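Auracyanin-B-2 (Chloroflexus aurantiacus, PDB 1QHQ) carries electrons through a type 1 blue copper centre, probably as a soluble acceptor for the membrane-bound alternative complex III. Local coordinates at residues A[55-60]-A[125-130]; A[120-125]-A[130-135]. All blocks are in the same frame, centred on the assembly; numbering follows the deposited sequence.

Contact 1: residues A[55-60]-A[125-130]; sequences VQHNWV and PGHYLA. With CU (copper (II) ion), chain B.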
ATOM      1  N   VAL A  55      -9.913   5.699 -12.260  1.00 14.90           N
ATOM      2  CA  VAL A  55      -8.735   6.215 -11.592  1.00 14.96           C
ATOM      3  C   VAL A  55      -7.760   5.148 -11.097  1.00 15.20           C
ATOM      4  O   VAL A  55      -8.146   4.014 -10.813  1.00 16.38           O
ATOM      5  CB  VAL A  55      -9.118   7.176 -10.442  1.00 17.95           C
ATOM      6  CG1 VAL A  55      -9.557   6.398  -9.207  1.00 16.98           C
ATOM      7  CG2 VAL A  55      -7.974   8.130 -10.149  1.00 16.92           C
ATOM      8  N   GLN A  56      -6.504   5.475 -11.105  1.00 15.06           N
ATOM      9  CA  GLN A  56      -5.414   4.651 -10.623  1.00 14.40           C
ATOM     10  C   GLN A  56      -5.258   4.679  -9.109  1.00 16.60           C
ATOM     11  O   GLN A  56      -5.495   5.687  -8.473  1.00 16.35           O
ATOM     12  CB  GLN A  56      -4.101   5.130 -11.241  1.00 12.72           C
ATOM     13  CG  GLN A  56      -4.059   4.874 -12.753  1.00 12.68           C
ATOM     14  CD  GLN A  56      -2.983   5.732 -13.399  1.00 17.64           C
ATOM     15  OE1 GLN A  56      -3.149   6.972 -13.440  1.00 17.88           O
ATOM     16  NE2 GLN A  56      -1.911   5.141 -13.831  1.00 21.70           N
ATOM     17  N   HIS A  57      -4.724   3.557  -8.570  1.00 15.37           N
ATOM     18  CA  HIS A  57      -4.518   3.444  -7.133  1.00 12.52           C
ATOM     19  C   HIS A  57      -3.449   2.364  -6.834  1.00 14.81           C
ATOM     20  O   HIS A  57      -3.260   1.434  -7.588  1.00 11.99           O
ATOM     21  CB  HIS A  57      -5.766   2.933  -6.430  1.00  8.65           C
ATOM     22  CG  HIS A  57      -6.990   3.787  -6.392  1.00 11.31           C
ATOM     23  ND1 HIS A  57      -6.985   5.050  -5.821  1.00 14.90           N
ATOM     24  CD2 HIS A  57      -8.266   3.502  -6.685  1.00 12.90           C
ATOM     25  CE1 HIS A  57      -8.215   5.523  -5.835  1.00 10.43           C
ATOM     26  NE2 HIS A  57      -9.026   4.617  -6.363  1.00 11.99           N
ATOM     27  N   ASN A  58      -2.798   2.594  -5.680  1.00 12.19           N
ATOM     28  CA  ASN A  58      -1.864   1.535  -5.213  1.00 11.08           C
ATOM     29  C   ASN A  58      -2.138   1.390  -3.707  1.00 10.02           C
ATOM     30  O   ASN A  58      -2.997   1.984  -3.136  1.00  9.29           O
ATOM     31  CB  ASN A  58      -0.441   1.779  -5.514  1.00 10.58           C
ATOM     32  CG  ASN A  58       0.238   2.898  -4.779  1.00  8.66           C
ATOM     33  OD1 ASN A  58      -0.477   3.662  -4.107  1.00 11.58           O
ATOM     34  ND2 ASN A  58       1.548   3.031  -4.878  1.00 13.21           N
ATOM     35  N   TRP A  59      -1.453   0.387  -3.127  1.00  8.85           N
ATOM     36  CA  TRP A  59      -1.511   0.146  -1.673  1.00 10.38           C
ATOM     37  C   TRP A  59      -0.076   0.185  -1.162  1.00  8.90           C
ATOM     38  O   TRP A  59       0.807  -0.557  -1.681  1.00  8.73           O
ATOM     39  CB  TRP A  59      -2.166  -1.178  -1.377  1.00  9.62           C
ATOM     40  CG  TRP A  59      -2.284  -1.516   0.094  1.00  8.74           C
ATOM     41  CD1 TRP A  59      -3.351  -1.217   0.877  1.00  8.89           C
ATOM     42  CD2 TRP A  59      -1.345  -2.218   0.911  1.00  9.88           C
ATOM     43  NE1 TRP A  59      -3.137  -1.707   2.174  1.00 11.07           N
ATOM     44  CE2 TRP A  59      -1.888  -2.279   2.186  1.00  8.70           C
ATOM     45  CE3 TRP A  59      -0.084  -2.774   0.652  1.00  8.70           C
ATOM     46  CZ2 TRP A  59      -1.249  -2.965   3.243  1.00  8.92           C
ATOM     47  CZ3 TRP A  59       0.583  -3.422   1.714  1.00 11.37           C
ATOM     48  CH2 TRP A  59       0.006  -3.471   2.978  1.00  9.24           C
ATOM     49  N   VAL A  60       0.177   1.056  -0.205  1.00  8.52           N
ATOM     50  CA  VAL A  60       1.516   1.298   0.312  1.00 10.35           C
ATOM     51  C   VAL A  60       1.519   1.268   1.842  1.00 10.30           C
ATOM     52  O   VAL A  60       0.868   2.048   2.480  1.00  9.64           O
ATOM     53  CB  VAL A  60       2.104   2.667  -0.107  1.00 10.22           C
ATOM     54  CG1 VAL A  60       3.550   2.807   0.391  1.00 12.24           C
ATOM     55  CG2 VAL A  60       2.082   2.781  -1.628  1.00  9.77           C
ATOM     56  N   PRO A 125      -0.846  10.815  -6.871  1.00 15.66           N
ATOM     57  CA  PRO A 125      -0.933  12.235  -6.509  1.00 15.90           C
ATOM     58  C   PRO A 125      -2.275  12.675  -6.024  1.00 15.30           C
ATOM     59  O   PRO A 125      -3.312  12.473  -6.635  1.00 17.15           O
ATOM     60  CB  PRO A 125      -0.574  12.944  -7.825  1.00 14.88           C
ATOM     61  CG  PRO A 125       0.331  11.999  -8.512  1.00 16.28           C
ATOM     62  CD  PRO A 125      -0.156  10.601  -8.144  1.00 16.21           C
ATOM     63  N   GLY A 126      -2.292  13.297  -4.806  1.00 15.59           N
ATOM     64  CA  GLY A 126      -3.514  13.759  -4.224  1.00 16.47           C
ATOM     65  C   GLY A 126      -4.326  12.828  -3.394  1.00 15.53           C
ATOM     66  O   GLY A 126      -5.169  13.238  -2.578  1.00 16.54           O
ATOM     67  N   HIS A 127      -4.209  11.487  -3.596  1.00 14.56           N
ATOM     68  CA  HIS A 127      -5.090  10.570  -2.912  1.00 13.37           C
ATOM     69  C   HIS A 127      -4.850  10.489  -1.412  1.00  9.69           C
ATOM     70  O   HIS A 127      -5.818  10.464  -0.657  1.00 12.37           O
ATOM     71  CB  HIS A 127      -4.908   9.168  -3.571  1.00 10.97           C
ATOM     72  CG  HIS A 127      -5.511   9.157  -4.947  1.00 13.56           C
ATOM     73  ND1 HIS A 127      -5.801   7.947  -5.599  1.00  9.43           N
ATOM     74  CD2 HIS A 127      -5.917  10.117  -5.792  1.00 17.06           C
ATOM     75  CE1 HIS A 127      -6.378   8.215  -6.777  1.00 20.94           C
ATOM     76  NE2 HIS A 127      -6.455   9.491  -6.892  1.00 17.62           N
ATOM     77  N   TYR A 128      -3.582  10.512  -1.013  1.00 12.88           N
ATOM     78  CA  TYR A 128      -3.262  10.479   0.433  1.00 15.56           C
ATOM     79  C   TYR A 128      -3.793  11.714   1.144  1.00 14.15           C
ATOM     80  O   TYR A 128      -4.602  11.598   2.071  1.00 15.95           O
ATOM     81  CB  TYR A 128      -1.752  10.327   0.610  1.00 13.71           C
ATOM     82  CG  TYR A 128      -1.317  10.512   2.061  1.00 16.80           C
ATOM     83  CD1 TYR A 128      -1.904   9.777   3.068  1.00 17.85           C
ATOM     84  CD2 TYR A 128      -0.441  11.538   2.390  1.00 21.38           C
ATOM     85  CE1 TYR A 128      -1.609  10.021   4.400  1.00 18.30           C
ATOM     86  CE2 TYR A 128      -0.134  11.797   3.725  1.00 22.78           C
ATOM     87  CZ  TYR A 128      -0.680  11.006   4.702  1.00 20.72           C
ATOM     88  OH  TYR A 128      -0.414  11.284   6.036  1.00 22.23           O
ATOM     89  N   LEU A 129      -3.628  12.881   0.490  1.00 16.22           N
ATOM     90  CA  LEU A 129      -4.214  14.111   1.084  1.00 18.15           C
ATOM     91  C   LEU A 129      -5.711  14.106   1.033  1.00 16.39           C
ATOM     92  O   LEU A 129      -6.378  14.646   1.957  1.00 18.52           O
ATOM     93  CB  LEU A 129      -3.676  15.349   0.362  1.00 24.73           C
ATOM     94  CG  LEU A 129      -2.181  15.622   0.488  1.00 31.08           C
ATOM     95  CD1 LEU A 129      -1.811  16.861  -0.332  1.00 34.05           C
ATOM     96  CD2 LEU A 129      -1.774  15.798   1.937  1.00 32.14           C
ATOM     97  N   ALA A 130      -6.336  13.410   0.081  1.00 14.29           N
ATOM     98  CA  ALA A 130      -7.760  13.294   0.026  1.00 13.89           C
ATOM     99  C   ALA A 130      -8.348  12.325   1.021  1.00 13.96           C
ATOM    100  O   ALA A 130      -9.569  12.154   1.078  1.00 16.19           O
ATOM    101  CB  ALA A 130      -8.269  13.035  -1.378  1.00 16.04           C
TER
HETATM  102 CU    CU B 141      -5.449   6.047  -4.970  1.00 13.92          CU
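The imidazole rings of His57 and His127 meet rim to rim, neither lying over the face of the other. Their planes are turned 58° against each other. The centroids of the two rings are 4.9 Å apart. At the shared edge His57 ND1 and His127 ND1 are 3.1 Å from each other, each near the plane of the other's ring. This is no hydrogen bond, because both nitrogens bind the same copper ion. The copper lies 2.0 Å from His57 ND1 and 2.0 Å from His127 ND1. Elsewhere on the rim of the His127 ring, Val55 CG2 sits in the ring plane, 3.7 Å from His127 CE1. The methyl and the ring come from opposite directions. Gln56 O approaches the same carbon obliquely, 3.2 Å from His127 CE1.

Two histidines from separate loops, with Cys122 and Met132, make the type 1 blue copper site of the cupredoxin fold. His57 comes from the loop leading into strand 60-62, and His127 from the loop between strands 116-121 and 133-139.

Both side chains hold CG anti to the carbonyl carbon, with chi1 -67° in His57 and -71° in His127. From these positions the two rings reach across a backbone separation of 8.3 Å between His57 CA and His127 CA. Copper bonding through ND1 ties down each ring's rotation. Phe124 also meets the His127 ring, while Phe47 and Asn49 of strand 42-49 touch His57. Residues 127-130 have helical backbone angles, and Ala130 N bonds back to Gly126 O.

Contact 2: residues A[120-125]-A[130-135]; sequences YICTFP and AGMKGT. With CU (copper (II) ion), chain B.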
ATOM      1  N   TYR A 120      -1.379   2.481   6.035  1.00  8.18           N
ATOM      2  CA  TYR A 120      -1.241   2.151   4.620  1.00  8.99           C
ATOM      3  C   TYR A 120      -1.943   3.325   3.847  1.00  9.27           C
ATOM      4  O   TYR A 120      -2.905   3.872   4.383  1.00 10.11           O
ATOM      5  CB  TYR A 120      -1.792   0.843   4.203  1.00  8.10           C
ATOM      6  CG  TYR A 120      -3.201   0.510   4.592  1.00  7.85           C
ATOM      7  CD1 TYR A 120      -3.447  -0.142   5.840  1.00  8.15           C
ATOM      8  CD2 TYR A 120      -4.298   0.775   3.771  1.00  7.94           C
ATOM      9  CE1 TYR A 120      -4.723  -0.500   6.163  1.00  8.50           C
ATOM     10  CE2 TYR A 120      -5.571   0.422   4.133  1.00  8.92           C
ATOM     11  CZ  TYR A 120      -5.792  -0.223   5.344  1.00  9.40           C
ATOM     12  OH  TYR A 120      -7.062  -0.561   5.722  1.00 10.58           O
ATOM     13  N   ILE A 121      -1.359   3.689   2.742  1.00 10.85           N
ATOM     14  CA  ILE A 121      -1.893   4.824   1.964  1.00 10.47           C
ATOM     15  C   ILE A 121      -1.851   4.452   0.495  1.00 11.41           C
ATOM     16  O   ILE A 121      -1.243   3.472   0.057  1.00  9.21           O
ATOM     17  CB  ILE A 121      -1.005   6.104   2.126  1.00 12.90           C
ATOM     18  CG1 ILE A 121       0.378   5.894   1.601  1.00 12.59           C
ATOM     19  CG2 ILE A 121      -0.996   6.518   3.610  1.00 11.67           C
ATOM     20  CD1 ILE A 121       1.333   7.096   1.753  1.00  9.76           C
ATOM     21  N   CYS A 122      -2.456   5.321  -0.317  1.00  9.50           N
ATOM     22  CA  CYS A 122      -2.274   5.268  -1.761  1.00 13.46           C
ATOM     23  C   CYS A 122      -1.361   6.466  -2.115  1.00 12.84           C
ATOM     24  O   CYS A 122      -1.578   7.535  -1.529  1.00 11.85           O
ATOM     25  CB  CYS A 122      -3.591   5.368  -2.473  1.00 13.05           C
ATOM     26  SG  CYS A 122      -3.420   5.576  -4.277  1.00 11.85           S
ATOM     27  N   THR A 123      -0.384   6.275  -2.954  1.00 14.02           N
ATOM     28  CA  THR A 123       0.514   7.358  -3.315  1.00 11.78           C
ATOM     29  C   THR A 123       0.201   8.014  -4.656  1.00 13.99           C
ATOM     30  O   THR A 123       0.983   8.909  -5.022  1.00 13.99           O
ATOM     31  CB  THR A 123       1.983   6.963  -3.272  1.00 12.55           C
ATOM     32  OG1 THR A 123       2.274   5.856  -4.125  1.00 11.65           O
ATOM     33  CG2 THR A 123       2.354   6.629  -1.817  1.00 11.26           C
ATOM     34  N   PHE A 124      -0.896   7.652  -5.289  1.00 12.55           N
ATOM     35  CA  PHE A 124      -1.197   8.424  -6.558  1.00 13.87           C
ATOM     36  C   PHE A 124      -1.416   9.881  -6.127  1.00 13.58           C
ATOM     37  O   PHE A 124      -2.051  10.126  -5.125  1.00 12.89           O
ATOM     38  CB  PHE A 124      -2.477   7.856  -7.158  1.00 10.68           C
ATOM     39  CG  PHE A 124      -2.597   8.375  -8.586  1.00 15.20           C
ATOM     40  CD1 PHE A 124      -1.863   7.823  -9.597  1.00 14.07           C
ATOM     41  CD2 PHE A 124      -3.350   9.528  -8.793  1.00 16.58           C
ATOM     42  CE1 PHE A 124      -1.932   8.356 -10.880  1.00 17.67           C
ATOM     43  CE2 PHE A 124      -3.407  10.065 -10.071  1.00 17.76           C
ATOM     44  CZ  PHE A 124      -2.697   9.486 -11.104  1.00 19.43           C
ATOM     45  N   PRO A 125      -0.846  10.815  -6.871  1.00 15.66           N
ATOM     46  CA  PRO A 125      -0.933  12.235  -6.509  1.00 15.90           C
ATOM     47  C   PRO A 125      -2.275  12.675  -6.024  1.00 15.30           C
ATOM     48  O   PRO A 125      -3.312  12.473  -6.635  1.00 17.15           O
ATOM     49  CB  PRO A 125      -0.574  12.944  -7.825  1.00 14.88           C
ATOM     50  CG  PRO A 125       0.331  11.999  -8.512  1.00 16.28           C
ATOM     51  CD  PRO A 125      -0.156  10.601  -8.144  1.00 16.21           C
ATOM     52  N   ALA A 130      -6.336  13.410   0.081  1.00 14.29           N
ATOM     53  CA  ALA A 130      -7.760  13.294   0.026  1.00 13.89           C
ATOM     54  C   ALA A 130      -8.348  12.325   1.021  1.00 13.96           C
ATOM     55  O   ALA A 130      -9.569  12.154   1.078  1.00 16.19           O
ATOM     56  CB  ALA A 130      -8.269  13.035  -1.378  1.00 16.04           C
ATOM     57  N   GLY A 131      -7.481  11.610   1.773  1.00 14.57           N
ATOM     58  CA  GLY A 131      -7.917  10.699   2.792  1.00 15.36           C
ATOM     59  C   GLY A 131      -7.757   9.209   2.457  1.00 12.70           C
ATOM     60  O   GLY A 131      -8.371   8.388   3.182  1.00 15.33           O
ATOM     61  N   MET A 132      -7.142   8.888   1.354  1.00 12.38           N
ATOM     62  CA  MET A 132      -7.010   7.466   0.948  1.00 11.17           C
ATOM     63  C   MET A 132      -5.876   6.823   1.776  1.00 11.69           C
ATOM     64  O   MET A 132      -4.730   6.804   1.402  1.00  9.49           O
ATOM     65  CB  MET A 132      -6.708   7.325  -0.529  1.00 11.34           C
ATOM     66  CG  MET A 132      -6.784   5.794  -0.921  1.00  9.13           C
ATOM     67  SD  MET A 132      -7.141   5.688  -2.713  1.00 11.99           S
ATOM     68  CE  MET A 132      -7.074   3.861  -2.852  1.00 10.26           C
ATOM     69  N   LYS A 133      -6.342   6.298   2.907  1.00 13.54           N
ATOM     70  CA  LYS A 133      -5.381   5.713   3.882  1.00 12.49           C
ATOM     71  C   LYS A 133      -6.198   4.738   4.734  1.00 12.80           C
ATOM     72  O   LYS A 133      -7.401   4.814   4.762  1.00 12.97           O
ATOM     73  CB  LYS A 133      -4.761   6.781   4.718  1.00 14.58           C
ATOM     74  CG  LYS A 133      -5.687   7.597   5.613  1.00 17.67           C
ATOM     75  CD  LYS A 133      -4.810   8.623   6.347  1.00 22.81           C
ATOM     76  CE  LYS A 133      -5.638   9.787   6.871  1.00 25.49           C
ATOM     77  NZ  LYS A 133      -4.692  10.923   7.224  1.00 29.36           N
ATOM     78  N   GLY A 134      -5.469   3.988   5.569  1.00 11.19           N
ATOM     79  CA  GLY A 134      -6.165   3.072   6.508  1.00 10.70           C
ATOM     80  C   GLY A 134      -5.072   2.653   7.536  1.00  9.82           C
ATOM     81  O   GLY A 134      -3.910   3.018   7.364  1.00 10.32           O
ATOM     82  N   THR A 135      -5.524   1.971   8.561  1.00 11.52           N
ATOM     83  CA  THR A 135      -4.601   1.613   9.639  1.00 11.10           C
ATOM     84  C   THR A 135      -4.437   0.083   9.697  1.00  9.07           C
ATOM     85  O   THR A 135      -5.411  -0.631   9.824  1.00  9.20           O
ATOM     86  CB  THR A 135      -5.157   2.110  10.984  1.00 10.56           C
ATOM     87  OG1 THR A 135      -5.169   3.560  10.963  1.00 14.74           O
ATOM     88  CG2 THR A 135      -4.264   1.658  12.136  1.00 11.89           C
TER
HETATM   89 CU    CU B 141      -5.449   6.047  -4.970  1.00 13.92          CU
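Tyr120 lays its ring over the backbone of Gly134. Its CB leads to CG, and Tyr120 CG is 3.8 Å from Gly134 O. Along one side of the ring CD1 passes the same oxygen, and CE1 reaches Gly134 C and Thr135 N. Along the other side CD2 and CE2 run beside Gly134 N and CA. CZ lies close to Gly134 CA. This carbon makes a CH-pi contact, 20° off the ring normal. A chi1 of 51° sets CG between the backbone N and the carbonyl carbon, which turns the ring onto the neighbouring strand. Gly134 has no side chain, and the ring lies where one would stand. At the tip, Tyr120 OH bonds to Gln32 O. Without the ring, as with an alanine here, Gly134 would probably lose its cover and Gln32 O this hydroxyl partner.

The strands run antiparallel. Tyr120 N makes a nearly straight bond to Gly134 O at 2.9 Å, and Gly134 N returns a more bent bond to Tyr120 O at 2.8 Å. Ile121 and Lys133 form the next, non-hydrogen-bonded pair, with Ile121 CG2 near Lys133 CB. Cys122 N then bonds to Met132 O at 3.2 Å.

Beyond that bond the side chains turn to the metal. With chi1 171° the thiolate of Cys122 swings away from the backbone N, and SG binds copper at 2.2 Å. It also accepts a bond from Phe124 N, which helps fix the sulfur. The extended Met132 side chain brings SD alongside Cys122 CB. Met132 SD stands 2.8 Å from the copper, the long, weaker axial ligand. A hairpin with cysteine just past its first strand and histidine and methionine in the loop is typical of many cupredoxins, azurin and plastocyanin among them.

In the fold
Contacts 1 and 2 have centres about 5 Å apart and meet at one copper ion. Each supplies two of its four ligands. Their segments alternate along the chain: 55-60, 120-125, 125-130, then 130-135. Contact 2 joins neighbouring strands 116-121 and 133-139 of the five-stranded sheet, and segment 125-130 of contact 1 lies in the loop that connects them. Segment 55-60 leads into strand 60-62, on the other side of strand 116-121. The contacts are also linked directly, with probable hydrogen bonds from Ile121 N to Val60 O and from Thr123 N to Asn58 OD1. The electron-transfer site thus draws on two loops, one from strand 42-49 of the three-stranded sheet, the other within the hairpin.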